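Local coordinates for protein hydrogen peroxide-inducible genes activator (Corynebacterium glutamicum, PDB 6G1D) that senses hydrogen peroxide as a LysR-type transcription factor and probably switches on peroxide-inducible genes, at residues L169-F174 against N279-L284; P10-L15 against S79-A84; G96-P101 against P127-H132; T239-V244 against W260-P265. The protein carries 1 engineered substitution. All coordinates share one frame; numbering follows the deposited sequence.

Overall arrangement
From the N terminus, contact 2 comes first: it closes a loop of 63 residues between the start of helix 12-24 and the long helix 68-95, tying the helix-turn-helix region to that helix. Contact 3 follows in series, about 10 Å away between nearest atoms, and closes a loop of 25 residues, joining the first two parallel strands of the regulatory domain across helix 111-125. Contact 1 then spans 104 residues, pairing strands 164-179 and 267-287 in the same sheet that contact 3 reaches. Nested inside its loop is contact 4, closing 15 residues between helix 237-245 and the turn after helix 258-261. Contacts 2 and 4 lie farthest apart, their centres 50 Å from each other.

Contact 1 of 4, residues L169-F174 against N279-L284; sequences LYDEDF and NRRIGL
Glu172 sends CG anti to its own N (chi1 176°), while Arg280 takes CG between N and the carbonyl carbon (chi1 62°) and then runs extended to NE, so the two chains lie alongside and their charged ends meet. Glu172 OE1 accepts from Arg280 NE at 3.0 Å and NH2 at 2.9 Å. The oxygen sits in the guanidinium plane, yet both nitrogens reach it from the same face of the carboxylate. Ser256 holds Glu172 OE2 and Thr109 holds Arg280 NH1, which further fixes both groups. Asp171 and Arg281 form a second salt bridge, OD2 to NH2 at 2.8 Å, with strongly bent, weak hydrogen bonds. A water connects Asp171 OD1 with Asn279 OD1. Ile282 CB lies over one face of the Tyr170 ring, 4.0 Å from its centroid and 26° off the normal, a CH-pi contact. The strands run antiparallel, with Glu172 and Arg280 as a hydrogen-bonded pair; Leu169 and Tyr170 both face Ile282, a classic beta bulge, with Leu169 N to Ile282 O at 2.9 Å. Helix 293-316 packs on Leu169 and stacks Phe307 on Tyr170, helix 208-219 packs on Phe174, and strand 152-156 flanks 279-284.

Contact 2 of 4, residues P10-L15 against S79-A84; sequences PTLAQL and STLDAA
Leu12 and Leu81 mark the closest backbone approach of the two helical segments, 6.8 Å between their CA atoms, and no hydrogen bond joins the two segments, so the contact is made by side chains. Leu12 divides its methyls: CD2 meets Thr80 CG2 at 3.8 Å and Leu81 CD2 at 3.9 Å, whereas CD1 rests on Ala84 CB at 3.9 Å. Its tip is therefore received by residues one turn apart on helix 68-95. Leu12 and Leu81 run antiparallel, side against side, which lets Leu81 run on to Leu15, where its CD2 lies 4.1 Å from Leu15 CB. Leu15 lies roughly perpendicular to Thr80 and touches Thr80 CG2 with CD1 at 3.9 Å. Thr80 can present that methyl because its hydroxyl lies beside its own N (chi1 -49°), bonded to the carbonyl oxygen of Phe76. The start of helix 12-24 is fixed by a capping box: Gln14 N donates to Thr11 OG1 at 3.0 Å, and Thr11 N returns a bond to Gln14 OE1 at 3.1 Å, coming from above the amide plane. Tyr8 OH also bonds to Gln14 OE1. Beyond the chain, Leu15 packs on Phe87 of the second subunit, Leu12 on its Pro10, and Thr80 and Ala84 on its Ala84 and Thr80. Such packing between the first helix of the helix-turn-helix region and a long linker helix paired with that of a partner subunit is characteristic of the DNA-binding dimer of LysR-type regulators.

Contact 3 of 4, residues G96-P101 against P127-H132; sequences GSLTGP and PDLEPH
Gly100 and Pro101 pair with Leu129 and Glu130 where the two parallel strands of a beta-alpha-beta unit begin, strand 100-106 and strand 129-135 being connected through helix 111-125. Gly100 supplies both backbone bonds: its N donates to Asp128 O at 2.9 Å, and its O accepts from Glu130 N at 2.9 Å with a nearly straight N-H...O angle of 168°. The positive phi of Gly100, 75°, favours glycine here. Pro101 has no N-H to give, but its CA lies 3.4 Å from Glu130 O in a CA-H...O contact. Within the LysR regulatory domain, which is related to the periplasmic binding proteins, this pair lies at one edge of the mixed sheet, 129-135 being its outermost strand within the chain. Leu129 carries the apolar part. With CG anti to its N (chi1 -167°), it runs alongside Leu98 and brings CD1 within 4.0 Å of Leu98 CD2 and 3.5 Å of Gly100 O. Val122 of the crossover helix packs on Leu129, and Ile302 on Leu98. A water bridges Leu98 O, at 3.1 Å, and Asp128 N. On the other face Glu130 lies beside the Pro101 ring, OE1 3.8 Å from Pro101 CG, while its OE2 forms a salt bridge with Lys92 at the end of helix 68-95.

Contact 4 of 4, residues T239-V244 against W260-P265; sequences TVMQLV and WECTRP
Glu261 O, with Met241 CG resting 3.5 Å from it, is gripped by the guanidinium of Arg264: NE donates at 3.0 Å, and NH2 adds a weak, longer bond. NH2 also forms a salt bridge to Glu261 OE1 at 3.0 Å. Arg264 thus folds back over the end of helix 258-261, helped by a bend at chi3 (76°), and its plane is turned for two contacts with helix 237-245. One is polar: Arg264 NH1 donates to Gln242 OE1 at 2.9 Å. The oxygen lies near the guanidinium plane, but the nitrogen stands 77° out of the amide carbonyl plane, the two flat groups being almost perpendicular. The other is a van der Waals contact, with Met241 CB over the centre of one guanidinium face, 3.6 Å above its plane. Beyond CB, Met241 CG lies 4.0 Å from Glu261 CB, and the bend at chi2 (-58°) turns SD so that it comes within 4.4 Å of Cys262 SG. Tyr113 OH takes Glu261 OE2, and Thr238 OG1 bonds to OE1, giving both carboxylate oxygens a partner in the same chain. Gln242 NE2 donates to the Pro112 carbonyl of the third subunit, whose Trp260 packs on Gln242 and Arg264, placing the contact at a subunit interface. Inward, Met241 and Cys262 pack on Val177 of strand 164-179 and Val253 of strand 251-254, and Met241 also on Leu267 of strand 267-287.

Contact 1 of 4, residues L169-F174 against N279-L284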
loop_
_atom_site.group_PDB
_atom_site.type_symbol
_atom_site.label_atom_id
_atom_site.label_comp_id
_atom_site.label_asym_id
_atom_site.label_seq_id
_atom_site.Cartn_x
_atom_site.Cartn_y
_atom_site.Cartn_z
ATOM N N LEU B 169 10.104 2.174 31.865
ATOM C CA LEU B 169 9.147 1.304 32.583
ATOM C C LEU B 169 9.851 0.108 33.190
ATOM O O LEU B 169 9.831 -0.072 34.404
ATOM C CB LEU B 169 8.015 0.866 31.669
ATOM C CG LEU B 169 7.174 2.009 31.065
ATOM C CD1 LEU B 169 6.157 1.459 30.112
ATOM C CD2 LEU B 169 6.482 2.774 32.183
ATOM N N TYR B 170 10.484 -0.697 32.346
ATOM C CA TYR B 170 11.169 -1.912 32.794
ATOM C C TYR B 170 12.114 -2.451 31.714
ATOM O O TYR B 170 11.983 -2.091 30.543
ATOM C CB TYR B 170 10.136 -2.984 33.153
ATOM C CG TYR B 170 9.099 -3.220 32.074
ATOM C CD1 TYR B 170 9.330 -4.076 31.010
ATOM C CD2 TYR B 170 7.869 -2.571 32.116
ATOM C CE1 TYR B 170 8.389 -4.284 30.035
ATOM C CE2 TYR B 170 6.919 -2.773 31.124
ATOM C CZ TYR B 170 7.178 -3.635 30.098
ATOM O OH TYR B 170 6.220 -3.816 29.150
ATOM N N ASP B 171 13.036 -3.308 32.135
ATOM C CA ASP B 171 13.814 -4.172 31.246
ATOM C C ASP B 171 13.151 -5.557 31.155
ATOM O O ASP B 171 12.876 -6.190 32.181
ATOM C CB ASP B 171 15.235 -4.322 31.781
ATOM C CG ASP B 171 16.029 -3.072 31.647
ATOM O OD1 ASP B 171 15.849 -2.348 30.656
ATOM O OD2 ASP B 171 16.881 -2.797 32.518
ATOM N N GLU B 172 12.858 -5.984 29.939
ATOM C CA GLU B 172 12.184 -7.259 29.711
ATOM C C GLU B 172 13.178 -8.211 29.081
ATOM O O GLU B 172 13.708 -7.922 27.987
ATOM C CB GLU B 172 11.010 -7.083 28.771
ATOM C CG GLU B 172 10.308 -8.368 28.397
ATOM C CD GLU B 172 9.011 -8.144 27.655
ATOM O OE1 GLU B 172 8.852 -7.054 27.033
ATOM O OE2 GLU B 172 8.156 -9.078 27.687
ATOM N N ASP B 173 13.399 -9.349 29.728
ATOM C CA ASP B 173 14.341 -10.337 29.209
ATOM C C ASP B 173 13.806 -10.997 27.947
ATOM O O ASP B 173 12.602 -11.078 27.757
ATOM C CB ASP B 173 14.652 -11.399 30.270
ATOM C CG ASP B 173 15.556 -10.874 31.384
ATOM O OD1 ASP B 173 16.510 -10.076 31.113
ATOM O OD2 ASP B 173 15.331 -11.275 32.545
ATOM N N PHE B 174 14.715 -11.435 27.084
ATOM C CA PHE B 174 14.373 -12.391 26.038
ATOM C C PHE B 174 14.549 -13.841 26.545
ATOM O O PHE B 174 15.165 -14.089 27.566
ATOM C CB PHE B 174 15.257 -12.219 24.813
ATOM C CG PHE B 174 15.218 -10.837 24.228
ATOM C CD1 PHE B 174 14.013 -10.246 23.920
ATOM C CD2 PHE B 174 16.392 -10.142 23.967
ATOM C CE1 PHE B 174 13.966 -8.970 23.387
ATOM C CE2 PHE B 174 16.360 -8.886 23.429
ATOM C CZ PHE B 174 15.144 -8.298 23.140
ATOM N N ASN B 279 18.058 -8.419 26.799
ATOM C CA ASN B 279 16.777 -7.832 27.187
ATOM C C ASN B 279 16.442 -6.606 26.305
ATOM O O ASN B 279 17.247 -6.218 25.477
ATOM C CB ASN B 279 16.802 -7.506 28.713
ATOM C CG ASN B 279 17.787 -6.419 29.073
ATOM O OD1 ASN B 279 18.289 -5.705 28.229
ATOM N ND2 ASN B 279 18.065 -6.298 30.355
ATOM N N ARG B 280 15.260 -6.031 26.477
ATOM C CA ARG B 280 14.922 -4.736 25.848
ATOM C C ARG B 280 14.406 -3.816 26.928
ATOM O O ARG B 280 13.817 -4.290 27.916
ATOM C CB ARG B 280 13.882 -4.912 24.767
ATOM C CG ARG B 280 12.555 -5.451 25.258
ATOM C CD ARG B 280 11.605 -5.611 24.130
ATOM N NE ARG B 280 10.325 -6.136 24.568
ATOM C CZ ARG B 280 9.314 -6.377 23.746
ATOM N NH1 ARG B 280 9.433 -6.137 22.436
ATOM N NH2 ARG B 280 8.181 -6.852 24.226
ATOM N N ARG B 281 14.654 -2.517 26.771
ATOM C CA ARG B 281 14.132 -1.516 27.697
ATOM C C ARG B 281 12.858 -0.946 27.111
ATOM O O ARG B 281 12.889 -0.358 26.021
ATOM C CB ARG B 281 15.166 -0.423 27.981
ATOM C CG ARG B 281 14.636 0.670 28.905
ATOM C CD ARG B 281 15.747 1.327 29.683
ATOM N NE ARG B 281 16.135 0.543 30.863
ATOM C CZ ARG B 281 17.253 0.740 31.566
ATOM N NH1 ARG B 281 18.178 1.606 31.179
ATOM N NH2 ARG B 281 17.479 -0.025 32.634
ATOM N N ILE B 282 11.754 -1.132 27.818
ATOM C CA ILE B 282 10.460 -0.624 27.423
ATOM C C ILE B 282 10.186 0.658 28.194
ATOM O O ILE B 282 10.573 0.805 29.371
ATOM C CB ILE B 282 9.357 -1.659 27.706
ATOM C CG1 ILE B 282 9.568 -2.890 26.857
ATOM C CG2 ILE B 282 7.976 -1.093 27.399
ATOM C CD1 ILE B 282 9.486 -2.664 25.340
ATOM N N GLY B 283 9.548 1.588 27.502
ATOM C CA GLY B 283 9.288 2.923 28.030
ATOM C C GLY B 283 8.001 3.506 27.479
ATOM O O GLY B 283 7.436 3.024 26.469
ATOM N N LEU B 284 7.553 4.570 28.129
ATOM C CA LEU B 284 6.368 5.285 27.715
ATOM C C LEU B 284 6.837 6.609 27.107
ATOM O O LEU B 284 7.579 7.350 27.742
ATOM C CB LEU B 284 5.452 5.509 28.929
ATOM C CG LEU B 284 4.054 5.944 28.583
ATOM C CD1 LEU B 284 3.339 4.924 27.700
ATOM C CD2 LEU B 284 3.237 6.172 29.860
HETATM O O HOH W 1 18.070 -2.739 28.842
HETATM O O HOH W 2 17.061 -7.928 32.407
#

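Contact 2 of 4, residues P10-L15 against S79-A84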
loop_
_atom_site.group_PDB
_atom_site.type_symbol
_atom_site.label_atom_id
_atom_site.label_comp_id
_atom_site.label_asym_id
_atom_site.label_seq_id
_atom_site.Cartn_x
_atom_site.Cartn_y
_atom_site.Cartn_z
ATOM N N PRO B 10 -30.793 25.513 14.957
ATOM C CA PRO B 10 -31.090 24.098 15.210
ATOM C C PRO B 10 -30.499 23.614 16.530
ATOM O O PRO B 10 -29.489 24.147 17.003
ATOM C CB PRO B 10 -30.453 23.343 14.025
ATOM C CG PRO B 10 -29.666 24.320 13.291
ATOM C CD PRO B 10 -30.110 25.715 13.679
ATOM N N THR B 11 -31.177 22.657 17.141
ATOM C CA THR B 11 -30.657 22.011 18.334
ATOM C C THR B 11 -29.928 20.743 17.934
ATOM O O THR B 11 -30.169 20.178 16.863
ATOM C CB THR B 11 -31.797 21.626 19.296
ATOM O OG1 THR B 11 -32.672 20.735 18.609
ATOM C CG2 THR B 11 -32.572 22.853 19.730
ATOM N N LEU B 12 -29.061 20.274 18.806
ATOM C CA LEU B 12 -28.452 18.968 18.602
ATOM C C LEU B 12 -29.520 17.864 18.491
ATOM O O LEU B 12 -29.416 16.992 17.618
ATOM C CB LEU B 12 -27.441 18.661 19.696
ATOM C CG LEU B 12 -26.179 19.518 19.580
ATOM C CD1 LEU B 12 -25.435 19.518 20.912
ATOM C CD2 LEU B 12 -25.290 19.133 18.367
ATOM N N ALA B 13 -30.575 17.941 19.292
ATOM C CA ALA B 13 -31.650 16.931 19.237
ATOM C C ALA B 13 -32.284 16.882 17.861
ATOM O O ALA B 13 -32.583 15.823 17.340
ATOM C CB ALA B 13 -32.714 17.163 20.317
ATOM N N GLN B 14 -32.490 18.039 17.250
ATOM C CA GLN B 14 -33.061 18.067 15.914
ATOM C C GLN B 14 -32.130 17.478 14.895
ATOM O O GLN B 14 -32.558 16.757 14.003
ATOM C CB GLN B 14 -33.432 19.514 15.536
ATOM C CG GLN B 14 -34.697 19.996 16.267
ATOM C CD GLN B 14 -34.843 21.503 16.292
ATOM O OE1 GLN B 14 -33.971 22.268 15.841
ATOM N NE2 GLN B 14 -35.990 21.932 16.788
ATOM N N LEU B 15 -30.841 17.784 15.013
ATOM C CA LEU B 15 -29.848 17.220 14.116
ATOM C C LEU B 15 -29.755 15.715 14.269
ATOM O O LEU B 15 -29.623 15.018 13.250
ATOM C CB LEU B 15 -28.490 17.888 14.305
ATOM C CG LEU B 15 -28.430 19.384 13.884
ATOM C CD1 LEU B 15 -27.018 19.908 14.127
ATOM C CD2 LEU B 15 -28.816 19.570 12.445
ATOM N N SER B 79 -20.927 16.396 11.234
ATOM C CA SER B 79 -19.772 17.089 11.848
ATOM C C SER B 79 -20.152 17.750 13.163
ATOM O O SER B 79 -19.361 17.749 14.099
ATOM C CB SER B 79 -19.178 18.160 10.939
ATOM O OG SER B 79 -18.957 17.649 9.653
ATOM N N THR B 80 -21.354 18.318 13.226
ATOM C CA THR B 80 -21.800 18.992 14.436
ATOM C C THR B 80 -21.960 18.000 15.593
ATOM O O THR B 80 -21.482 18.238 16.707
ATOM C CB THR B 80 -23.111 19.779 14.192
ATOM O OG1 THR B 80 -22.980 20.594 13.006
ATOM C CG2 THR B 80 -23.428 20.656 15.401
ATOM N N LEU B 81 -22.620 16.880 15.290
ATOM C CA LEU B 81 -22.863 15.817 16.271
ATOM C C LEU B 81 -21.530 15.202 16.735
ATOM O O LEU B 81 -21.368 14.936 17.926
ATOM C CB LEU B 81 -23.769 14.744 15.709
ATOM C CG LEU B 81 -25.175 15.227 15.353
ATOM C CD1 LEU B 81 -26.055 14.173 14.665
ATOM C CD2 LEU B 81 -25.886 15.737 16.593
ATOM N N ASP B 82 -20.582 15.044 15.797
ATOM C CA ASP B 82 -19.254 14.516 16.127
ATOM C C ASP B 82 -18.478 15.492 17.001
ATOM O O ASP B 82 -17.834 15.083 17.962
ATOM C CB ASP B 82 -18.427 14.198 14.858
ATOM C CG ASP B 82 -19.026 13.066 13.996
ATOM O OD1 ASP B 82 -19.933 12.331 14.446
ATOM O OD2 ASP B 82 -18.586 12.932 12.832
ATOM N N ALA B 83 -18.534 16.781 16.680
ATOM C CA ALA B 83 -17.905 17.778 17.558
ATOM C C ALA B 83 -18.535 17.775 18.969
ATOM O O ALA B 83 -17.813 17.889 19.964
ATOM C CB ALA B 83 -17.974 19.168 16.943
ATOM N N ALA B 84 -19.860 17.623 19.064
ATOM C CA ALA B 84 -20.519 17.611 20.378
ATOM C C ALA B 84 -20.136 16.370 21.193
ATOM O O ALA B 84 -19.884 16.472 22.382
ATOM C CB ALA B 84 -22.025 17.692 20.230
#

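Contact 3 of 4, residues G96-P101 against P127-H132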
loop_
_atom_site.group_PDB
_atom_site.type_symbol
_atom_site.label_atom_id
_atom_site.label_comp_id
_atom_site.label_asym_id
_atom_site.label_seq_id
_atom_site.Cartn_x
_atom_site.Cartn_y
_atom_site.Cartn_z
ATOM N N GLY B 96 -10.356 15.127 35.987
ATOM C CA GLY B 96 -9.464 14.284 36.751
ATOM C C GLY B 96 -8.243 13.752 36.038
ATOM O O GLY B 96 -7.886 14.184 34.946
ATOM N N SER B 97 -7.572 12.851 36.736
ATOM C CA SER B 97 -6.397 12.183 36.254
ATOM C C SER B 97 -6.848 10.801 35.840
ATOM O O SER B 97 -7.497 10.087 36.589
ATOM C CB SER B 97 -5.372 12.081 37.354
ATOM O OG SER B 97 -6.001 11.837 38.590
ATOM N N LEU B 98 -6.470 10.440 34.633
ATOM C CA LEU B 98 -6.858 9.186 34.031
ATOM C C LEU B 98 -8.359 8.991 33.930
ATOM O O LEU B 98 -8.893 7.961 34.294
ATOM C CB LEU B 98 -6.117 7.983 34.607
ATOM C CG LEU B 98 -4.641 8.008 34.257
ATOM C CD1 LEU B 98 -3.937 6.785 34.786
ATOM C CD2 LEU B 98 -4.477 8.117 32.763
ATOM N N THR B 99 -9.033 10.045 33.504
ATOM C CA THR B 99 -10.439 9.960 33.209
ATOM C C THR B 99 -10.557 10.365 31.743
ATOM O O THR B 99 -9.692 11.094 31.193
ATOM C CB THR B 99 -11.268 10.888 34.111
ATOM O OG1 THR B 99 -10.854 12.214 33.912
ATOM C CG2 THR B 99 -11.026 10.608 35.598
ATOM N N GLY B 100 -11.636 9.938 31.086
ATOM C CA GLY B 100 -11.856 10.262 29.698
ATOM C C GLY B 100 -10.972 9.475 28.745
ATOM O O GLY B 100 -10.269 8.555 29.159
ATOM N N PRO B 101 -11.012 9.824 27.459
ATOM C CA PRO B 101 -10.223 9.172 26.420
ATOM C C PRO B 101 -8.734 9.242 26.681
ATOM O O PRO B 101 -8.229 10.247 27.147
ATOM C CB PRO B 101 -10.554 9.976 25.155
ATOM C CG PRO B 101 -11.881 10.558 25.409
ATOM C CD PRO B 101 -11.944 10.805 26.885
ATOM N N PRO B 127 -12.190 3.451 36.354
ATOM C CA PRO B 127 -13.394 3.128 35.567
ATOM C C PRO B 127 -13.908 4.224 34.627
ATOM O O PRO B 127 -14.658 3.913 33.707
ATOM C CB PRO B 127 -14.464 2.830 36.651
ATOM C CG PRO B 127 -13.972 3.517 37.877
ATOM C CD PRO B 127 -12.472 3.496 37.809
ATOM N N ASP B 128 -13.516 5.480 34.857
ATOM C CA ASP B 128 -13.849 6.575 33.946
ATOM C C ASP B 128 -12.832 6.754 32.790
ATOM O O ASP B 128 -13.046 7.591 31.913
ATOM C CB ASP B 128 -14.012 7.882 34.725
ATOM C CG ASP B 128 -15.113 7.807 35.786
ATOM O OD1 ASP B 128 -14.764 8.002 36.967
ATOM O OD2 ASP B 128 -16.296 7.566 35.429
ATOM N N LEU B 129 -11.729 5.994 32.793
ATOM C CA LEU B 129 -10.787 5.990 31.674
ATOM C C LEU B 129 -11.430 5.239 30.496
ATOM O O LEU B 129 -12.051 4.199 30.702
ATOM C CB LEU B 129 -9.472 5.339 32.038
ATOM C CG LEU B 129 -8.276 5.508 31.105
ATOM C CD1 LEU B 129 -7.819 6.947 31.002
ATOM C CD2 LEU B 129 -7.089 4.748 31.685
ATOM N N GLU B 130 -11.305 5.810 29.295
ATOM C CA GLU B 130 -11.826 5.231 28.057
ATOM C C GLU B 130 -10.621 4.953 27.159
ATOM O O GLU B 130 -10.264 5.790 26.320
ATOM C CB GLU B 130 -12.745 6.203 27.314
ATOM C CG GLU B 130 -14.112 6.472 27.899
ATOM C CD GLU B 130 -14.981 7.255 26.876
ATOM O OE1 GLU B 130 -14.467 7.865 25.869
ATOM O OE2 GLU B 130 -16.201 7.256 27.078
ATOM N N PRO B 131 -9.981 3.795 27.328
ATOM C CA PRO B 131 -8.777 3.552 26.544
ATOM C C PRO B 131 -9.078 3.182 25.075
ATOM O O PRO B 131 -10.089 2.566 24.758
ATOM C CB PRO B 131 -8.088 2.409 27.308
ATOM C CG PRO B 131 -9.216 1.707 28.002
ATOM C CD PRO B 131 -10.365 2.632 28.142
ATOM N N HIS B 132 -8.201 3.638 24.198
ATOM C CA HIS B 132 -8.210 3.319 22.782
ATOM C C HIS B 132 -6.791 2.887 22.510
ATOM O O HIS B 132 -5.844 3.507 22.998
ATOM C CB HIS B 132 -8.615 4.550 21.970
ATOM C CG HIS B 132 -10.005 4.996 22.269
ATOM N ND1 HIS B 132 -10.292 6.133 22.991
ATOM C CD2 HIS B 132 -11.193 4.406 22.009
ATOM C CE1 HIS B 132 -11.599 6.239 23.136
ATOM N NE2 HIS B 132 -12.168 5.203 22.551
HETATM O O HOH W 3 -11.202 6.819 36.088
#

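Contact 4 of 4, residues T239-V244 against W260-P265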
loop_
_atom_site.group_PDB
_atom_site.type_symbol
_atom_site.label_atom_id
_atom_site.label_comp_id
_atom_site.label_asym_id
_atom_site.label_seq_id
_atom_site.Cartn_x
_atom_site.Cartn_y
_atom_site.Cartn_z
ATOM N N THR B 239 3.262 -16.623 13.658
ATOM C CA THR B 239 3.764 -17.264 12.432
ATOM C C THR B 239 5.176 -17.798 12.630
ATOM O O THR B 239 5.469 -18.907 12.227
ATOM C CB THR B 239 3.685 -16.319 11.231
ATOM O OG1 THR B 239 2.312 -16.040 10.983
ATOM C CG2 THR B 239 4.312 -16.932 9.990
ATOM N N VAL B 240 6.026 -17.044 13.304
ATOM C CA VAL B 240 7.387 -17.500 13.561
ATOM C C VAL B 240 7.338 -18.810 14.396
ATOM O O VAL B 240 8.070 -19.747 14.086
ATOM C CB VAL B 240 8.235 -16.417 14.264
ATOM C CG1 VAL B 240 9.606 -16.918 14.713
ATOM C CG2 VAL B 240 8.423 -15.243 13.283
ATOM N N MET B 241 6.462 -18.883 15.392
ATOM C CA MET B 241 6.356 -20.070 16.240
ATOM C C MET B 241 5.969 -21.296 15.422
ATOM O O MET B 241 6.512 -22.360 15.653
ATOM C CB MET B 241 5.343 -19.870 17.369
ATOM C CG MET B 241 5.726 -18.818 18.405
ATOM S SD MET B 241 7.277 -19.033 19.302
ATOM C CE MET B 241 8.273 -17.811 18.520
ATOM N N GLN B 242 5.094 -21.151 14.434
ATOM C CA GLN B 242 4.741 -22.268 13.568
ATOM C C GLN B 242 5.945 -22.737 12.748
ATOM O O GLN B 242 6.123 -23.938 12.507
ATOM C CB GLN B 242 3.578 -21.936 12.616
ATOM C CG GLN B 242 2.331 -21.277 13.195
ATOM C CD GLN B 242 1.635 -22.137 14.281
ATOM O OE1 GLN B 242 2.292 -22.720 15.134
ATOM N NE2 GLN B 242 0.310 -22.239 14.224
ATOM N N LEU B 243 6.765 -21.792 12.312
ATOM C CA LEU B 243 7.993 -22.127 11.546
ATOM C C LEU B 243 8.974 -22.852 12.451
ATOM O O LEU B 243 9.622 -23.793 12.012
ATOM C CB LEU B 243 8.632 -20.873 10.899
ATOM C CG LEU B 243 7.663 -20.132 9.973
ATOM C CD1 LEU B 243 8.261 -18.842 9.453
ATOM C CD2 LEU B 243 7.224 -20.959 8.777
ATOM N N VAL B 244 9.073 -22.416 13.713
ATOM C CA VAL B 244 9.970 -23.045 14.680
ATOM C C VAL B 244 9.508 -24.473 14.959
ATOM O O VAL B 244 10.336 -25.394 14.967
ATOM C CB VAL B 244 10.077 -22.238 15.990
ATOM C CG1 VAL B 244 10.850 -23.030 17.041
ATOM C CG2 VAL B 244 10.751 -20.899 15.767
ATOM N N TRP B 260 1.496 -16.910 25.727
ATOM C CA TRP B 260 0.636 -16.719 24.554
ATOM C C TRP B 260 1.164 -17.368 23.295
ATOM O O TRP B 260 0.403 -17.643 22.409
ATOM C CB TRP B 260 0.441 -15.208 24.318
ATOM C CG TRP B 260 -0.180 -14.560 25.498
ATOM C CD1 TRP B 260 0.452 -13.884 26.468
ATOM C CD2 TRP B 260 -1.554 -14.637 25.881
ATOM N NE1 TRP B 260 -0.454 -13.464 27.437
ATOM C CE2 TRP B 260 -1.700 -13.882 27.059
ATOM C CE3 TRP B 260 -2.681 -15.209 25.300
ATOM C CZ2 TRP B 260 -2.915 -13.771 27.729
ATOM C CZ3 TRP B 260 -3.913 -15.065 25.953
ATOM C CH2 TRP B 260 -4.010 -14.364 27.168
ATOM N N GLU B 261 2.481 -17.555 23.235
ATOM C CA GLU B 261 3.157 -18.022 22.031
ATOM C C GLU B 261 3.941 -19.324 22.206
ATOM O O GLU B 261 4.075 -20.065 21.237
ATOM C CB GLU B 261 4.144 -16.934 21.538
ATOM C CG GLU B 261 3.587 -15.531 21.315
ATOM C CD GLU B 261 2.534 -15.384 20.198
ATOM O OE1 GLU B 261 2.260 -16.378 19.496
ATOM O OE2 GLU B 261 1.970 -14.243 20.021
ATOM N N CYS B 262 4.470 -19.582 23.406
ATOM C CA CYS B 262 5.495 -20.619 23.617
ATOM C C CYS B 262 5.048 -21.879 24.313
ATOM O O CYS B 262 5.894 -22.697 24.630
ATOM C CB CYS B 262 6.653 -20.070 24.436
ATOM S SG CYS B 262 7.365 -18.629 23.714
ATOM N N THR B 263 3.744 -22.030 24.546
ATOM C CA THR B 263 3.195 -23.226 25.190
ATOM C C THR B 263 2.583 -24.194 24.196
ATOM O O THR B 263 2.216 -25.303 24.585
ATOM C CB THR B 263 2.120 -22.866 26.226
ATOM O OG1 THR B 263 1.023 -22.224 25.576
ATOM C CG2 THR B 263 2.715 -21.935 27.286
ATOM N N ARG B 264 2.490 -23.811 22.910
ATOM C CA ARG B 264 1.940 -24.737 21.923
ATOM C C ARG B 264 2.832 -25.983 21.807
ATOM O O ARG B 264 4.014 -25.910 22.139
ATOM C CB ARG B 264 1.739 -24.060 20.585
ATOM C CG ARG B 264 3.008 -23.728 19.863
ATOM C CD ARG B 264 2.745 -22.812 18.672
ATOM N NE ARG B 264 2.506 -21.457 19.119
ATOM C CZ ARG B 264 1.953 -20.488 18.400
ATOM N NH1 ARG B 264 1.587 -20.697 17.132
ATOM N NH2 ARG B 264 1.793 -19.280 18.944
ATOM N N PRO B 265 2.259 -27.119 21.384
ATOM C CA PRO B 265 3.062 -28.356 21.294
ATOM C C PRO B 265 4.174 -28.228 20.245
ATOM O O PRO B 265 3.963 -27.565 19.209
ATOM C CB PRO B 265 2.044 -29.408 20.806
ATOM C CG PRO B 265 0.687 -28.820 21.063
ATOM C CD PRO B 265 0.866 -27.343 20.935
#